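PDB 3F1Z: putative nucleic acid-binding lipoprotein from Klebsiella pneumoniae subsp. pneumoniae MGH 78578, which is of unknown function but adopts an OB-fold and, as a putative lipoprotein of the tRNA_anti-like family, may bind nucleic acid. Local coordinates for residues 110-116 against 127-133. Residues are numbered along the deposited sequence; the frame is centred on the assembly and turned at random.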
loop_
_atom_site.group_PDB
_atom_site.type_symbol
_atom_site.label_atom_id
_atom_site.label_comp_id
_atom_site.label_asym_id
_atom_site.label_seq_id
_atom_site.Cartn_x
_atom_site.Cartn_y
_atom_site.Cartn_z
ATOM N N THR A 110 -7.850 3.330 -4.213
ATOM C CA THR A 110 -7.995 2.662 -2.950
ATOM C C THR A 110 -7.444 1.293 -3.163
ATOM O O THR A 110 -7.863 0.580 -4.073
ATOM C CB THR A 110 -9.459 2.554 -2.518
ATOM O OG1 THR A 110 -10.024 3.860 -2.503
ATOM C CG2 THR A 110 -9.587 1.944 -1.090
ATOM N N ILE A 111 -6.517 0.914 -2.292
ATOM C CA ILE A 111 -5.821 -0.351 -2.388
ATOM C C ILE A 111 -5.766 -1.044 -1.030
ATOM O O ILE A 111 -5.511 -0.413 -0.000
ATOM C CB ILE A 111 -4.390 -0.095 -2.885
ATOM C CG1 ILE A 111 -4.432 0.719 -4.189
ATOM C CG2 ILE A 111 -3.603 -1.417 -3.067
ATOM C CD1 ILE A 111 -3.081 1.006 -4.823
ATOM N N VAL A 112 -6.070 -2.335 -1.028
ATOM C CA VAL A 112 -5.982 -3.176 0.151
ATOM C C VAL A 112 -4.614 -3.824 0.092
ATOM O O VAL A 112 -4.204 -4.277 -0.969
ATOM C CB VAL A 112 -7.019 -4.279 0.153
ATOM C CG1 VAL A 112 -6.849 -5.218 1.439
ATOM C CG2 VAL A 112 -8.311 -3.676 0.196
ATOM N N GLY A 113 -3.913 -3.884 1.216
ATOM C CA GLY A 113 -2.603 -4.489 1.247
ATOM C C GLY A 113 -2.347 -5.037 2.614
ATOM O O GLY A 113 -3.070 -4.667 3.565
ATOM N N GLN A 114 -1.301 -5.871 2.730
ATOM C CA GLN A 114 -0.955 -6.542 3.982
ATOM C C GLN A 114 0.331 -6.026 4.576
ATOM O O GLN A 114 1.304 -5.806 3.862
ATOM C CB GLN A 114 -0.846 -8.031 3.756
ATOM C CG GLN A 114 -0.728 -8.819 5.047
ATOM C CD GLN A 114 -0.688 -10.321 4.832
ATOM O OE1 GLN A 114 -0.117 -10.800 3.844
ATOM N NE2 GLN A 114 -1.266 -11.066 5.759
ATOM N N VAL A 115 0.343 -5.826 5.897
ATOM C CA VAL A 115 1.547 -5.358 6.586
ATOM C C VAL A 115 2.429 -6.527 6.946
ATOM O O VAL A 115 2.015 -7.480 7.617
ATOM C CB VAL A 115 1.234 -4.583 7.879
ATOM C CG1 VAL A 115 2.529 -4.129 8.557
ATOM C CG2 VAL A 115 0.332 -3.375 7.593
ATOM N N HIS A 116 3.636 -6.485 6.406
ATOM C CA HIS A 116 4.695 -7.444 6.707
ATOM C C HIS A 116 5.659 -6.671 7.578
ATOM O O HIS A 116 5.464 -5.468 7.810
ATOM C CB HIS A 116 5.345 -7.927 5.408
ATOM C CG HIS A 116 4.498 -8.906 4.657
ATOM N ND1 HIS A 116 4.985 -9.676 3.622
ATOM C CD2 HIS A 116 3.202 -9.267 4.819
ATOM C CE1 HIS A 116 4.009 -10.431 3.143
ATOM N NE2 HIS A 116 2.924 -10.227 3.871
ATOM N N GLN A 127 2.203 -5.318 1.061
ATOM C CA GLN A 127 2.418 -6.508 0.257
ATOM C C GLN A 127 1.098 -7.137 -0.174
ATOM O O GLN A 127 0.069 -6.857 0.425
ATOM C CB GLN A 127 3.192 -7.528 1.117
ATOM C CG GLN A 127 4.487 -6.963 1.677
ATOM C CD GLN A 127 5.488 -6.605 0.592
ATOM O OE1 GLN A 127 5.621 -7.333 -0.385
ATOM N NE2 GLN A 127 6.199 -5.484 0.753
ATOM N N ASN A 128 1.163 -8.030 -1.177
ATOM C CA ASN A 128 -0.023 -8.759 -1.738
ATOM C C ASN A 128 -1.235 -7.878 -1.986
ATOM O O ASN A 128 -2.326 -8.209 -1.627
ATOM C CB ASN A 128 -0.401 -9.917 -0.851
ATOM C CG ASN A 128 0.735 -10.896 -0.698
ATOM O OD1 ASN A 128 1.311 -11.374 -1.700
ATOM N ND2 ASN A 128 1.086 -11.215 0.564
ATOM N N PRO A 129 -1.025 -6.735 -2.616
ATOM C CA PRO A 129 -2.109 -5.807 -2.690
ATOM C C PRO A 129 -3.169 -6.121 -3.665
ATOM O O PRO A 129 -2.945 -6.890 -4.597
ATOM C CB PRO A 129 -1.428 -4.490 -3.098
ATOM C CG PRO A 129 -0.014 -4.776 -3.213
ATOM C CD PRO A 129 0.199 -6.218 -3.230
ATOM N N LYS A 130 -4.294 -5.438 -3.498
ATOM C CA LYS A 130 -5.455 -5.613 -4.379
ATOM C C LYS A 130 -6.099 -4.242 -4.602
ATOM O O LYS A 130 -6.455 -3.549 -3.634
ATOM C CB LYS A 130 -6.446 -6.588 -3.738
ATOM C CG LYS A 130 -7.620 -6.991 -4.599
ATOM C CD LYS A 130 -8.745 -7.705 -3.730
ATOM C CE LYS A 130 -9.943 -8.293 -4.519
ATOM N NZ LYS A 130 -10.895 -9.049 -3.518
ATOM N N VAL A 131 -6.192 -3.818 -5.858
ATOM C CA VAL A 131 -6.816 -2.542 -6.132
ATOM C C VAL A 131 -8.329 -2.702 -6.028
ATOM O O VAL A 131 -8.902 -3.552 -6.680
ATOM C CB VAL A 131 -6.425 -1.971 -7.503
ATOM C CG1 VAL A 131 -7.301 -0.701 -7.828
ATOM C CG2 VAL A 131 -4.915 -1.648 -7.544
ATOM N N VAL A 132 -8.957 -1.895 -5.182
ATOM C CA VAL A 132 -10.393 -1.971 -4.928
ATOM C C VAL A 132 -11.120 -1.102 -5.923
ATOM O O VAL A 132 -11.989 -1.585 -6.643
ATOM C CB VAL A 132 -10.722 -1.483 -3.512
ATOM C CG1 VAL A 132 -12.232 -1.483 -3.291
ATOM C CG2 VAL A 132 -9.982 -2.339 -2.476
ATOM N N LYS A 133 -10.764 0.178 -5.953
ATOM C CA LYS A 133 -11.296 1.151 -6.933
ATOM C C LYS A 133 -10.345 2.359 -7.106
ATOM O O LYS A 133 -9.224 2.385 -6.560
ATOM C CB LYS A 133 -12.701 1.649 -6.537
ATOM C CG LYS A 133 -12.711 2.474 -5.269
ATOM C CD LYS A 133 -14.122 2.662 -4.718
ATOM C CE LYS A 133 -14.045 3.411 -3.373
ATOM N NZ LYS A 133 -15.104 2.938 -2.480
ATOM O OXT LYS A 133 -10.705 3.334 -7.811
#
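His116 lies across Gln127 at one end of the pairing in which strand 110-114 runs antiparallel beside strand 129-131. The CG of Gln127 sits over one face of the imidazole, 3.6 Å from the ring centroid and displaced toward the rim on the ND1 side, a CH-pi contact. Gln127 is bent at chi2 (-64°), which turns its amide away from the strand pair, and its NE2 hydrogen-bonds to Thr125 O. In the ring plane, His116 NE2 donates to Gln114 OE1 at 3.1 Å, meeting that carbonyl from above its plane. Gln114 reaches the ring on an extended chain, CG anti to the backbone N (chi1 -170°), while its NE2 hydrogen-bonds to Gly49 O.

Farther along, Ile111 CG2 packs beside Pro129 CB at 3.8 Å, and Ile111 CG1 meets Val131 CG2 at 4.1 Å; Phe90 and Phe92 of strand 88-93 extend this apolar side. Val112 and Val132 join through their CG2 methyls, with Val21 of helix 18-22 against both. Val112 and Lys130 exchange two backbone hydrogen bonds, as do Gln114 and Gln127; between these pairs the register shifts by one residue, a beta bulge. At the C-terminus a classic bulge sets Val132 and Lys133 against Thr110: Val132 N donates to Thr110 O at 2.9 Å, and Thr110 N, above the carbonyl plane, to Lys133 O, also 2.9 Å. As a C-terminal carboxylate oxygen, Lys133 O is probably a stronger acceptor than a peptide carbonyl, and this hydrogen bond ties the chain end to strand 108-114.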